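Local structure of acetoin utilization protein AcuB, putative (Vibrio cholerae, 2O16) at residues A[35-40]-A[124-129]; A[39-42]-A[48-51]. The protein is of unknown function but carries a pair of CBS domains, a module that in many relatives binds adenine nucleotides, and is named for a putative role in acetoin utilization. All coordinates share one frame; numbering follows the deposited sequence.

Contact 1 (A[35-40]-A[124-129]); sequences DIRHVP and ITDSDF. With PO4 (phosphate ion), chain C; PO4 (phosphate ion), chain D.
Arg37 and Asp126 form a salt bridge across the cleft between the two CBS motifs. Arg37 NH2 donates to Asp126 OD2 at 2.8 Å, nearly straight at 160°. The carboxylate oxygen lies at the edge of the guanidinium, in its plane, and is met on its syn side. The two flat groups are turned 58° against each other. The arginine chain is bent at chi3 (-74°), and its head reaches Asp126 although the side chain does not set out toward the helix. The bridge belongs to one of two modelled conformers of Asp126, so it is probably not permanent.

Two phosphate ions, probably from the crystallisation liquor, flank the guanidinium. O2 of the chain C phosphate lies over one face and O3 of the chain D phosphate over the opposite face. Arg37 NH1 donates to O1 of the chain D ion at 2.7 Å, in a bent bond.

The chain C ion lies between the segments and is bound from both. His38 ND1 donates to its O1 at 2.8 Å, almost straight, from the ring edge. Arg37 N reaches the same O1 at 3.0 Å. From the helix side, Ser127 OG donates to O4 at 2.9 Å.

Thr125 is the N-cap of helix 126-141 and forms a capping box with Asp128. Asp128 OD2 accepts from Thr125 N, and Thr125 OG1 accepts a weak bond from Ser127 N. Asp128 OD1 is hydrogen-bonded to Thr12 OG1.

The helix N terminus, His38 and Arg37 probably favour an anion here, consistent with the cleft where CBS pairs commonly bind nucleotide phosphates. Asp126 OD1 lies 2.7 Å from O2 of the chain C ion, which suggests a shared proton.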
loop_
_atom_site.group_PDB
_atom_site.type_symbol
_atom_site.label_atom_id
_atom_site.label_comp_id
_atom_site.label_asym_id
_atom_site.label_seq_id
_atom_site.Cartn_x
_atom_site.Cartn_y
_atom_site.Cartn_z
ATOM N N ASP A 35 -5.624 -9.635 -7.963
ATOM C CA ASP A 35 -6.099 -8.397 -8.574
ATOM C C ASP A 35 -5.877 -7.209 -7.646
ATOM O O ASP A 35 -6.812 -6.485 -7.286
ATOM C CB ASP A 35 -7.568 -8.466 -9.023
ATOM C CG ASP A 35 -7.943 -7.331 -9.992
ATOM O OD1 ASP A 35 -7.031 -6.683 -10.559
ATOM O OD2 ASP A 35 -9.165 -7.086 -10.181
ATOM N N ILE A 36 -4.622 -7.017 -7.256
ATOM C CA ILE A 36 -4.269 -5.847 -6.464
ATOM C C ILE A 36 -3.121 -5.149 -7.175
ATOM O O ILE A 36 -2.559 -5.671 -8.139
ATOM C CB ILE A 36 -3.862 -6.215 -5.006
ATOM C CG1 ILE A 36 -2.676 -7.175 -5.023
ATOM C CG2 ILE A 36 -5.052 -6.789 -4.199
ATOM C CD1 ILE A 36 -2.087 -7.485 -3.655
ATOM N N ARG A 37 -2.756 -3.967 -6.696
ATOM C CA ARG A 37 -1.728 -3.203 -7.348
ATOM C C ARG A 37 -0.640 -2.660 -6.425
ATOM O O ARG A 37 0.195 -1.868 -6.873
ATOM C CB ARG A 37 -2.346 -2.049 -8.137
ATOM C CG ARG A 37 -3.064 -2.502 -9.429
ATOM C CD ARG A 37 -3.595 -1.284 -10.139
ATOM N NE ARG A 37 -4.761 -0.759 -9.429
ATOM C CZ ARG A 37 -4.771 0.358 -8.711
ATOM N NH1 ARG A 37 -3.676 1.132 -8.591
ATOM N NH2 ARG A 37 -5.900 0.722 -8.122
ATOM N N HIS A 38 -0.614 -3.109 -5.175
ATOM C CA HIS A 38 0.381 -2.622 -4.225
ATOM C C HIS A 38 0.814 -3.748 -3.319
ATOM O O HIS A 38 -0.035 -4.393 -2.702
ATOM C CB HIS A 38 -0.188 -1.456 -3.381
ATOM C CG HIS A 38 -0.598 -0.282 -4.202
ATOM N ND1 HIS A 38 -1.859 -0.169 -4.756
ATOM C CD2 HIS A 38 0.101 0.798 -4.627
ATOM C CE1 HIS A 38 -1.923 0.941 -5.469
ATOM N NE2 HIS A 38 -0.745 1.537 -5.421
ATOM N N VAL A 39 2.127 -3.965 -3.267
ATOM C CA VAL A 39 2.728 -5.027 -2.475
ATOM C C VAL A 39 3.847 -4.410 -1.643
ATOM O O VAL A 39 4.893 -4.048 -2.190
ATOM C CB VAL A 39 3.320 -6.129 -3.339
ATOM C CG1 VAL A 39 3.934 -7.242 -2.470
ATOM C CG2 VAL A 39 2.223 -6.711 -4.300
ATOM N N PRO A 40 3.611 -4.301 -0.339
ATOM C CA PRO A 40 4.687 -3.886 0.551
ATOM C C PRO A 40 5.848 -4.935 0.555
ATOM O O PRO A 40 5.626 -6.178 0.450
ATOM C CB PRO A 40 3.997 -3.797 1.917
ATOM C CG PRO A 40 2.492 -3.748 1.602
ATOM C CD PRO A 40 2.350 -4.576 0.387
ATOM N N ILE A 124 -3.351 1.466 3.395
ATOM C CA ILE A 124 -4.522 2.192 2.917
ATOM C C ILE A 124 -4.423 2.272 1.410
ATOM O O ILE A 124 -3.439 2.802 0.883
ATOM C CB ILE A 124 -4.579 3.645 3.446
ATOM C CG1 ILE A 124 -4.513 3.693 4.979
ATOM C CG2 ILE A 124 -5.847 4.349 2.888
ATOM C CD1 ILE A 124 -4.369 5.125 5.505
ATOM N N THR A 125 -5.417 1.755 0.700
ATOM C CA THR A 125 -5.428 1.889 -0.756
ATOM C C THR A 125 -6.725 2.512 -1.239
ATOM O O THR A 125 -7.679 2.666 -0.462
ATOM C CB THR A 125 -5.306 0.540 -1.507
ATOM O OG1 THR A 125 -6.397 -0.287 -1.137
ATOM C CG2 THR A 125 -3.961 -0.164 -1.204
ATOM N N ASP A 126 -6.770 2.850 -2.533
ATOM C CA ASP A 126 -8.010 3.359 -3.109
ATOM C C ASP A 126 -9.179 2.406 -2.765
ATOM O O ASP A 126 -10.294 2.867 -2.469
ATOM C CB ASP A 126 -7.860 3.627 -4.620
ATOM C CG ASP A 126 -7.103 2.516 -5.354
ATOM O OD1 ASP A 126 -7.104 1.361 -4.884
ATOM O OD2 ASP A 126 -6.515 2.800 -6.413
ATOM N N SER A 127 -8.926 1.091 -2.773
ATOM C CA SER A 127 -9.994 0.128 -2.448
ATOM C C SER A 127 -10.616 0.388 -1.065
ATOM O O SER A 127 -11.820 0.252 -0.883
ATOM C CB SER A 127 -9.529 -1.331 -2.586
ATOM O OG SER A 127 -8.947 -1.528 -3.875
ATOM N N ASP A 128 -9.801 0.780 -0.091
ATOM C CA ASP A 128 -10.317 1.100 1.236
ATOM C C ASP A 128 -11.227 2.337 1.253
ATOM O O ASP A 128 -12.227 2.377 2.005
ATOM C CB ASP A 128 -9.171 1.260 2.252
ATOM C CG ASP A 128 -8.339 0.003 2.377
ATOM O OD1 ASP A 128 -8.930 -1.094 2.529
ATOM O OD2 ASP A 128 -7.104 0.105 2.274
ATOM N N PHE A 129 -10.862 3.343 0.463
ATOM C CA PHE A 129 -11.689 4.544 0.298
ATOM C C PHE A 129 -13.003 4.262 -0.400
ATOM O O PHE A 129 -14.013 4.866 -0.070
ATOM C CB PHE A 129 -10.931 5.639 -0.447
ATOM C CG PHE A 129 -9.817 6.245 0.367
ATOM C CD1 PHE A 129 -10.090 6.884 1.571
ATOM C CD2 PHE A 129 -8.494 6.141 -0.055
ATOM C CE1 PHE A 129 -9.032 7.441 2.348
ATOM C CE2 PHE A 129 -7.436 6.715 0.710
ATOM C CZ PHE A 129 -7.717 7.337 1.898
HETATM P P PO4 C . -5.143 -1.702 -4.782
HETATM O O1 PO4 C . -3.747 -2.189 -4.484
HETATM O O2 PO4 C . -5.001 -0.263 -5.237
HETATM O O3 PO4 C . -5.615 -2.537 -5.952
HETATM O O4 PO4 C . -6.105 -1.822 -3.614
HETATM P P PO4 D . -4.975 4.562 -8.963
HETATM O O1 PO4 D . -3.721 3.842 -8.488
HETATM O O2 PO4 D . -4.552 5.821 -9.735
HETATM O O3 PO4 D . -5.822 3.670 -9.842
HETATM O O4 PO4 D . -5.749 4.987 -7.745
HETATM O O HOH W 1 -8.358 -4.547 -5.232
#

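Contact 2 (A[39-42]-A[48-51]); sequences VPIV and LLGI
Strands 38-42 and 48-53 pair antiparallel as the two arms of a beta hairpin. In the half next to the turn, 39-42 meets 48-51, and the contact is buried. The hairpin belongs to the first CBS motif. A classic beta bulge interrupts the pairing: Leu49 and Gly50 both face Ile41.

Ile41 carries the backbone bonds. Its N donates to Gly50 O at 2.8 Å, coming from above the carbonyl plane. Its O takes two donors, Leu49 N at 2.8 Å and the longer Gly50 N at 3.3 Å. Non-hydrogen-bonded pairs precede and follow it along the strand: Pro40 with Ile51 and Val42 with Leu48. Beside Pro40, Ile51 CA makes a CA-H...O contact with Val39 O at 3.6 Å.

The side chains of Pro40, Val42, Leu48 and Ile51 share one face of the sheet. Leu48 CG is anti to the backbone N (chi1 173°), and its CD1 reaches Pro40 CB at 4.2 Å. The CD1 of Ile51 meets Pro40 CG at 4.3 Å. This face packs on the second motif: Pro40 and Val42 touch strand 119-124, while Leu48 and Ile51 touch strand 112-116.

Ile41 points to the other face, where its CB lies against Gly50 O. Leu49 CB rests on Ile41 O at 3.5 Å. Leu49 CD1 lies 3.7 Å from Val42 C.

Two N-H groups thus grip one carbonyl oxygen and fix the bulge. Pro40 sits in a non-hydrogen-bonded pair, so its lack of an N-H costs this pairing nothing. Pro40, Val42, Leu48 and Ile51 give the second motif an apolar face.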
loop_
_atom_site.group_PDB
_atom_site.type_symbol
_atom_site.label_atom_id
_atom_site.label_comp_id
_atom_site.label_asym_id
_atom_site.label_seq_id
_atom_site.Cartn_x
_atom_site.Cartn_y
_atom_site.Cartn_z
ATOM N N VAL A 39 2.127 -3.965 -3.267
ATOM C CA VAL A 39 2.728 -5.027 -2.475
ATOM C C VAL A 39 3.847 -4.410 -1.643
ATOM O O VAL A 39 4.893 -4.048 -2.190
ATOM C CB VAL A 39 3.320 -6.129 -3.339
ATOM C CG1 VAL A 39 3.934 -7.242 -2.470
ATOM C CG2 VAL A 39 2.223 -6.711 -4.300
ATOM N N PRO A 40 3.611 -4.301 -0.339
ATOM C CA PRO A 40 4.687 -3.886 0.551
ATOM C C PRO A 40 5.848 -4.935 0.555
ATOM O O PRO A 40 5.626 -6.178 0.450
ATOM C CB PRO A 40 3.997 -3.797 1.917
ATOM C CG PRO A 40 2.492 -3.748 1.602
ATOM C CD PRO A 40 2.350 -4.576 0.387
ATOM N N ILE A 41 7.064 -4.414 0.629
ATOM C CA ILE A 41 8.284 -5.210 0.770
ATOM C C ILE A 41 8.732 -5.154 2.233
ATOM O O ILE A 41 8.889 -4.063 2.794
ATOM C CB ILE A 41 9.414 -4.635 -0.137
ATOM C CG1 ILE A 41 8.948 -4.477 -1.606
ATOM C CG2 ILE A 41 10.719 -5.443 0.017
ATOM C CD1 ILE A 41 8.294 -5.698 -2.225
ATOM N N VAL A 42 8.923 -6.313 2.866
ATOM C CA VAL A 42 9.196 -6.349 4.311
ATOM C C VAL A 42 10.383 -7.243 4.608
ATOM O O VAL A 42 10.777 -8.044 3.753
ATOM C CB VAL A 42 7.973 -6.864 5.114
ATOM C CG1 VAL A 42 6.784 -5.888 4.987
ATOM C CG2 VAL A 42 7.578 -8.303 4.642
ATOM N N LEU A 48 8.738 -2.691 7.524
ATOM C CA LEU A 48 8.507 -2.177 6.195
ATOM C C LEU A 48 9.823 -1.704 5.627
ATOM O O LEU A 48 10.528 -0.908 6.261
ATOM C CB LEU A 48 7.504 -1.022 6.243
ATOM C CG LEU A 48 7.302 -0.274 4.922
ATOM C CD1 LEU A 48 6.595 -1.262 3.969
ATOM C CD2 LEU A 48 6.469 1.012 5.150
ATOM N N LEU A 49 10.176 -2.199 4.447
ATOM C CA LEU A 49 11.383 -1.753 3.755
ATOM C C LEU A 49 11.046 -0.873 2.548
ATOM O O LEU A 49 11.856 -0.079 2.132
ATOM C CB LEU A 49 12.167 -2.955 3.232
ATOM C CG LEU A 49 12.606 -3.953 4.312
ATOM C CD1 LEU A 49 13.324 -5.149 3.673
ATOM C CD2 LEU A 49 13.510 -3.240 5.311
ATOM N N GLY A 50 9.865 -1.067 1.966
ATOM C CA GLY A 50 9.444 -0.314 0.758
ATOM C C GLY A 50 8.132 -0.882 0.232
ATOM O O GLY A 50 7.509 -1.700 0.886
ATOM N N ILE A 51 7.711 -0.445 -0.961
ATOM C CA ILE A 51 6.474 -0.911 -1.529
ATOM C C ILE A 51 6.584 -0.819 -3.061
ATOM O O ILE A 51 7.217 0.105 -3.590
ATOM C CB ILE A 51 5.249 -0.136 -0.919
ATOM C CG1 ILE A 51 3.928 -0.546 -1.582
ATOM C CG2 ILE A 51 5.462 1.381 -0.958
ATOM C CD1 ILE A 51 2.728 -0.169 -0.754
#

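Overall arrangement
From the N terminus, the chain leaves helix 24-34 and enters strand 38-42, where both contacts begin. They share Val39 and Pro40. Contact 2 closes the short hairpin turn to strand 48-53. Contact 1 closes a far longer loop, returning only at the start of helix 126-141, so the hairpin nests inside it. Contact 2 pairs the two strands of the hairpin in the first CBS motif. Contact 1 ties the start of strand 38-42 and the residues before it to the start of helix 126-141, across the cleft that holds the phosphates. The two touch where His38 CB packs against Ile51 CD1 at 4.1 Å. Their centres lie about 13 Å apart.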